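Long-range contact in uncharacterized protein (PDB 3OT2), which is of unknown function but belongs to a Uma2/DUF820 family of the PD-(D/E)XK clan and is probably a nuclease related to restriction endonucleases: residues Ile28-His42 / Ile112-Asn125. Sequence-based numbering, arbitrary orientation.
With EDO (1,2-ethanediol), chain G; EDO (1,2-ethanediol), chain K.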
loop_
_atom_site.group_PDB
_atom_site.type_symbol
_atom_site.label_atom_id
_atom_site.label_comp_id
_atom_site.label_asym_id
_atom_site.label_seq_id
_atom_site.Cartn_x
_atom_site.Cartn_y
_atom_site.Cartn_z
ATOM N N ILE A 28 -12.248 -10.077 -9.071
ATOM C CA ILE A 28 -11.718 -9.834 -7.727
ATOM C C ILE A 28 -12.857 -9.676 -6.758
ATOM O O ILE A 28 -13.692 -8.789 -6.940
ATOM C CB ILE A 28 -10.803 -8.580 -7.706
ATOM C CG1 ILE A 28 -9.730 -8.614 -8.824
ATOM C CG2 ILE A 28 -10.161 -8.413 -6.316
ATOM C CD1 ILE A 28 -9.235 -7.272 -9.247
ATOM N N GLU A 29 -12.883 -10.526 -5.720
ATOM C CA GLU A 29 -13.895 -10.496 -4.648
ATOM C C GLU A 29 -15.329 -10.507 -5.223
ATOM O O GLU A 29 -16.209 -9.789 -4.740
ATOM C CB GLU A 29 -13.670 -9.273 -3.731
ATOM C CG GLU A 29 -12.301 -9.276 -3.063
ATOM C CD GLU A 29 -11.954 -8.081 -2.200
ATOM O OE1 GLU A 29 -12.434 -6.966 -2.506
ATOM O OE2 GLU A 29 -11.131 -8.243 -1.270
ATOM N N GLY A 30 -15.532 -11.302 -6.269
ATOM C CA GLY A 30 -16.825 -11.450 -6.933
ATOM C C GLY A 30 -17.206 -10.356 -7.913
ATOM O O GLY A 30 -18.289 -10.417 -8.492
ATOM N N LYS A 31 -16.323 -9.354 -8.116
ATOM C CA LYS A 31 -16.565 -8.213 -9.001
ATOM C C LYS A 31 -15.695 -8.286 -10.251
ATOM O O LYS A 31 -14.554 -8.751 -10.190
ATOM C CB LYS A 31 -16.283 -6.883 -8.276
ATOM C CG LYS A 31 -17.050 -6.676 -6.969
ATOM C CD LYS A 31 -16.446 -5.533 -6.146
ATOM C CE LYS A 31 -16.974 -5.467 -4.732
ATOM N NZ LYS A 31 -16.356 -6.492 -3.841
ATOM N N ILE A 32 -16.234 -7.814 -11.376
ATOM C CA ILE A 32 -15.496 -7.761 -12.633
ATOM C C ILE A 32 -14.937 -6.341 -12.768
ATOM O O ILE A 32 -15.710 -5.372 -12.764
ATOM C CB ILE A 32 -16.348 -8.192 -13.856
ATOM C CG1 ILE A 32 -16.889 -9.628 -13.680
ATOM C CG2 ILE A 32 -15.527 -8.053 -15.146
ATOM C CD1 ILE A 32 -17.955 -10.079 -14.721
ATOM N N ILE A 33 -13.605 -6.221 -12.802
ATOM C CA ILE A 33 -12.925 -4.935 -12.917
ATOM C C ILE A 33 -11.979 -4.996 -14.103
ATOM O O ILE A 33 -11.082 -5.849 -14.159
ATOM C CB ILE A 33 -12.178 -4.486 -11.620
ATOM C CG1 ILE A 33 -13.096 -4.524 -10.374
ATOM C CG2 ILE A 33 -11.557 -3.074 -11.803
ATOM C CD1 ILE A 33 -12.373 -4.713 -9.062
ATOM N N GLN A 34 -12.178 -4.080 -15.046
ATOM C CA GLN A 34 -11.334 -3.983 -16.228
ATOM C C GLN A 34 -10.047 -3.263 -15.869
ATOM O O GLN A 34 -10.085 -2.285 -15.120
ATOM C CB GLN A 34 -12.084 -3.262 -17.332
ATOM C CG GLN A 34 -11.489 -3.496 -18.709
ATOM C CD GLN A 34 -12.332 -2.941 -19.831
ATOM O OE1 GLN A 34 -13.315 -2.218 -19.627
ATOM N NE2 GLN A 34 -11.954 -3.285 -21.047
ATOM N N LYS A 35 -8.904 -3.751 -16.392
ATOM C CA LYS A 35 -7.582 -3.162 -16.149
ATOM C C LYS A 35 -7.484 -1.760 -16.791
ATOM O O LYS A 35 -8.280 -1.468 -17.679
ATOM C CB LYS A 35 -6.470 -4.080 -16.711
ATOM C CG LYS A 35 -6.103 -5.242 -15.805
ATOM C CD LYS A 35 -4.895 -6.016 -16.347
ATOM C CE LYS A 35 -3.602 -5.225 -16.243
ATOM N NZ LYS A 35 -2.413 -6.077 -16.471
ATOM N N PRO A 36 -6.538 -0.873 -16.374
ATOM C CA PRO A 36 -6.473 0.454 -17.013
ATOM C C PRO A 36 -5.967 0.379 -18.453
ATOM O O PRO A 36 -5.345 -0.605 -18.867
ATOM C CB PRO A 36 -5.504 1.248 -16.112
ATOM C CG PRO A 36 -4.782 0.287 -15.352
ATOM C CD PRO A 36 -5.526 -0.998 -15.300
HETATM N N MSE A 37 -6.264 1.422 -19.224
HETATM C CA MSE A 37 -5.833 1.530 -20.612
HETATM C C MSE A 37 -4.299 1.650 -20.657
HETATM O O MSE A 37 -3.719 2.253 -19.742
HETATM C CB MSE A 37 -6.511 2.746 -21.271
HETATM C CG MSE A 37 -8.017 2.571 -21.456
HETATM SE SE MSE A 37 -8.389 1.378 -22.960
HETATM C CE MSE A 37 -7.788 2.534 -24.390
ATOM N N PRO A 38 -3.611 1.039 -21.657
ATOM C CA PRO A 38 -2.153 1.211 -21.750
ATOM C C PRO A 38 -1.753 2.692 -21.858
ATOM O O PRO A 38 -2.467 3.488 -22.450
ATOM C CB PRO A 38 -1.788 0.450 -23.035
ATOM C CG PRO A 38 -2.915 -0.519 -23.228
ATOM C CD PRO A 38 -4.122 0.261 -22.804
ATOM N N GLN A 39 -0.645 3.053 -21.227
ATOM C CA GLN A 39 -0.104 4.411 -21.188
ATOM C C GLN A 39 1.383 4.287 -21.516
ATOM O O GLN A 39 1.963 3.244 -21.235
ATOM C CB GLN A 39 -0.374 5.023 -19.782
ATOM C CG GLN A 39 0.243 6.401 -19.502
ATOM C CD GLN A 39 1.119 6.470 -18.253
ATOM O OE1 GLN A 39 1.626 5.448 -17.738
ATOM N NE2 GLN A 39 1.328 7.700 -17.747
ATOM N N GLY A 40 1.966 5.315 -22.127
ATOM C CA GLY A 40 3.374 5.323 -22.521
ATOM C C GLY A 40 4.342 4.930 -21.422
ATOM O O GLY A 40 5.099 3.976 -21.593
ATOM N N LYS A 41 4.300 5.633 -20.269
ATOM C CA LYS A 41 5.214 5.405 -19.139
ATOM C C LYS A 41 5.105 3.983 -18.644
ATOM O O LYS A 41 6.116 3.292 -18.509
ATOM C CB LYS A 41 4.947 6.416 -18.009
ATOM C CG LYS A 41 5.611 7.784 -18.269
ATOM C CD LYS A 41 5.051 8.951 -17.447
ATOM C CE LYS A 41 5.452 8.948 -15.999
ATOM N NZ LYS A 41 5.192 10.278 -15.358
ATOM N N HIS A 42 3.861 3.517 -18.453
ATOM C CA HIS A 42 3.553 2.166 -18.009
ATOM C C HIS A 42 4.185 1.110 -18.951
ATOM O O HIS A 42 4.898 0.217 -18.481
ATOM C CB HIS A 42 2.042 1.988 -17.923
ATOM C CG HIS A 42 1.655 0.671 -17.349
ATOM N ND1 HIS A 42 1.438 -0.428 -18.151
ATOM C CD2 HIS A 42 1.517 0.305 -16.056
ATOM C CE1 HIS A 42 1.154 -1.422 -17.328
ATOM N NE2 HIS A 42 1.191 -1.025 -16.059
ATOM N N ILE A 112 2.665 -2.337 -12.088
ATOM C CA ILE A 112 3.159 -0.987 -12.343
ATOM C C ILE A 112 1.968 -0.057 -12.389
ATOM O O ILE A 112 1.053 -0.273 -13.185
ATOM C CB ILE A 112 4.006 -0.931 -13.649
ATOM C CG1 ILE A 112 5.164 -1.950 -13.607
ATOM C CG2 ILE A 112 4.544 0.480 -13.906
ATOM C CD1 ILE A 112 5.394 -2.634 -14.971
ATOM N N LEU A 113 1.978 0.976 -11.533
ATOM C CA LEU A 113 0.899 1.964 -11.524
ATOM C C LEU A 113 0.891 2.809 -12.779
ATOM O O LEU A 113 1.928 3.055 -13.397
ATOM C CB LEU A 113 0.997 2.892 -10.301
ATOM C CG LEU A 113 0.874 2.236 -8.920
ATOM C CD1 LEU A 113 1.011 3.291 -7.852
ATOM C CD2 LEU A 113 -0.459 1.469 -8.785
ATOM N N SER A 114 -0.309 3.233 -13.156
ATOM C CA SER A 114 -0.567 4.138 -14.277
ATOM C C SER A 114 -1.681 5.076 -13.789
ATOM O O SER A 114 -2.322 4.741 -12.788
ATOM C CB SER A 114 -0.893 3.379 -15.564
ATOM O OG SER A 114 -1.966 2.471 -15.433
ATOM N N PRO A 115 -1.857 6.294 -14.357
ATOM C CA PRO A 115 -2.855 7.234 -13.799
ATOM C C PRO A 115 -4.257 6.675 -13.478
ATOM O O PRO A 115 -4.836 7.089 -12.471
ATOM C CB PRO A 115 -2.968 8.300 -14.887
ATOM C CG PRO A 115 -1.639 8.300 -15.553
ATOM C CD PRO A 115 -1.132 6.894 -15.499
ATOM N N ASP A 116 -4.816 5.772 -14.311
ATOM C CA ASP A 116 -6.183 5.297 -14.084
ATOM C C ASP A 116 -6.265 4.020 -13.226
ATOM O O ASP A 116 -7.363 3.542 -12.952
ATOM C CB ASP A 116 -6.865 5.080 -15.442
ATOM C CG ASP A 116 -7.034 6.370 -16.238
ATOM O OD1 ASP A 116 -7.315 7.427 -15.614
ATOM O OD2 ASP A 116 -6.874 6.325 -17.483
ATOM N N GLN A 117 -5.119 3.492 -12.777
ATOM C CA GLN A 117 -5.058 2.282 -11.977
ATOM C C GLN A 117 -5.488 2.554 -10.534
ATOM O O GLN A 117 -5.219 3.627 -9.994
ATOM C CB GLN A 117 -3.618 1.692 -12.025
ATOM C CG GLN A 117 -3.410 0.305 -11.375
ATOM C CD GLN A 117 -4.335 -0.792 -11.887
ATOM O OE1 GLN A 117 -5.551 -0.710 -11.765
ATOM N NE2 GLN A 117 -3.786 -1.915 -12.337
ATOM N N SER A 118 -6.171 1.586 -9.911
ATOM C CA SER A 118 -6.527 1.679 -8.495
ATOM C C SER A 118 -5.383 1.055 -7.702
ATOM O O SER A 118 -5.177 -0.153 -7.789
ATOM C CB SER A 118 -7.852 0.976 -8.201
ATOM O OG SER A 118 -8.001 0.782 -6.800
ATOM N N GLN A 119 -4.608 1.878 -6.967
ATOM C CA GLN A 119 -3.509 1.402 -6.126
ATOM C C GLN A 119 -4.046 0.466 -5.013
ATOM O O GLN A 119 -3.375 -0.493 -4.647
ATOM C CB GLN A 119 -2.749 2.588 -5.530
ATOM C CG GLN A 119 -1.492 2.167 -4.758
ATOM C CD GLN A 119 -0.533 3.303 -4.516
ATOM O OE1 GLN A 119 -0.669 4.384 -5.081
ATOM N NE2 GLN A 119 0.482 3.061 -3.712
ATOM N N THR A 120 -5.271 0.726 -4.499
ATOM C CA THR A 120 -5.880 -0.137 -3.478
ATOM C C THR A 120 -6.124 -1.527 -4.089
ATOM O O THR A 120 -5.711 -2.503 -3.492
ATOM C CB THR A 120 -7.132 0.517 -2.926
ATOM O OG1 THR A 120 -6.706 1.590 -2.088
ATOM C CG2 THR A 120 -8.022 -0.440 -2.118
ATOM N N LYS A 121 -6.743 -1.603 -5.281
ATOM C CA LYS A 121 -7.015 -2.872 -5.965
ATOM C C LYS A 121 -5.713 -3.660 -6.197
ATOM O O LYS A 121 -5.671 -4.860 -5.918
ATOM C CB LYS A 121 -7.731 -2.621 -7.305
ATOM C CG LYS A 121 -7.966 -3.864 -8.155
ATOM C CD LYS A 121 -8.460 -3.518 -9.560
ATOM C CE LYS A 121 -7.315 -3.052 -10.435
ATOM N NZ LYS A 121 -7.772 -2.499 -11.746
ATOM N N VAL A 122 -4.663 -2.979 -6.679
ATOM C CA VAL A 122 -3.352 -3.577 -6.961
ATOM C C VAL A 122 -2.741 -4.160 -5.698
ATOM O O VAL A 122 -2.207 -5.272 -5.749
ATOM C CB VAL A 122 -2.410 -2.530 -7.622
ATOM C CG1 VAL A 122 -0.965 -2.972 -7.538
ATOM C CG2 VAL A 122 -2.794 -2.320 -9.071
ATOM N N THR A 123 -2.803 -3.413 -4.572
ATOM C CA THR A 123 -2.257 -3.872 -3.281
ATOM C C THR A 123 -3.014 -5.124 -2.838
ATOM O O THR A 123 -2.369 -6.099 -2.465
ATOM C CB THR A 123 -2.290 -2.749 -2.239
ATOM O OG1 THR A 123 -1.478 -1.709 -2.752
ATOM C CG2 THR A 123 -1.712 -3.184 -0.922
ATOM N N LYS A 124 -4.356 -5.120 -2.945
ATOM C CA LYS A 124 -5.164 -6.304 -2.613
ATOM C C LYS A 124 -4.743 -7.501 -3.485
ATOM O O LYS A 124 -4.637 -8.611 -2.974
ATOM C CB LYS A 124 -6.658 -6.043 -2.825
ATOM C CG LYS A 124 -7.304 -5.079 -1.850
ATOM C CD LYS A 124 -8.753 -4.949 -2.241
ATOM C CE LYS A 124 -9.449 -3.919 -1.427
ATOM N NZ LYS A 124 -10.904 -3.907 -1.728
ATOM N N ASN A 125 -4.541 -7.279 -4.794
ATOM C CA ASN A 125 -4.129 -8.341 -5.725
ATOM C C ASN A 125 -2.772 -8.922 -5.338
ATOM O O ASN A 125 -2.620 -10.145 -5.330
ATOM C CB ASN A 125 -4.101 -7.831 -7.178
ATOM C CG ASN A 125 -5.483 -7.698 -7.784
ATOM O OD1 ASN A 125 -6.486 -8.219 -7.259
ATOM N ND2 ASN A 125 -5.569 -7.012 -8.910
HETATM C C1 EDO G . -10.954 -3.875 -5.593
HETATM O O1 EDO G . -10.756 -3.008 -4.462
HETATM C C2 EDO G . -11.636 -5.156 -5.128
HETATM O O2 EDO G . -13.003 -5.209 -5.578
HETATM C C1 EDO K . 0.399 0.543 -0.812
HETATM O O1 EDO K . 0.084 0.734 -2.188
HETATM C C2 EDO K . -0.898 0.412 -0.006
HETATM O O2 EDO K . -1.611 1.650 -0.009
HETATM O O HOH W 1 -8.683 -4.711 -13.088
HETATM O O HOH W 2 -8.625 -0.155 -13.640
HETATM O O HOH W 3 -1.412 1.377 -18.210
HETATM O O HOH W 4 -4.787 4.331 -18.625
HETATM O O HOH W 5 -8.013 3.540 -18.303
HETATM O O HOH W 6 2.791 4.867 -15.327
#
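In this PD-(D/E)XK-like fold, a β-hairpin and the loop after it pack along the link between strand 108-112 and helix 119-131, at Pro36, Gln117 and Lys121. The Pro36 ring lies against Ser114 and the Gln117 amide, its CG 3.6 Å from Ser114 OG and its CD 3.5 Å from Gln117 OE1. Bent at chi2 (55°), Gln117 folds its amide against this ring, while OE1 accepts in the carbonyl plane from Ser118 N and from Lys121 NZ (2.9 Å). The ammonium is further held by water 1, which donates to Ile33 O; the Lys121 aliphatic chain passes Ile33 pointing the opposite way, with CG 3.8 Å from Ile28 CD1. A leucine in place of Gln117 would probably leave the Lys121 ammonium without its carbonyl acceptor and freer to turn. At the start of helix 40-57, Gln39 NE2 meets Pro115 CD at 3.4 Å, and Gln39 OE1 caps the helix by accepting from His42 N. The His42 ring edge meets the Ile112 carbonyl, CD2 lying 3.7 Å from Ile112 CB, while NE2 bonds to Asp81, which also accepts from Ile112 N. At the hairpin turn Glu29 OE1 forms a long salt bridge (3.5 Å) with Lys124 NZ, which also pairs with Asp160 of the second subunit, placing helix 119-131 at the dimer interface.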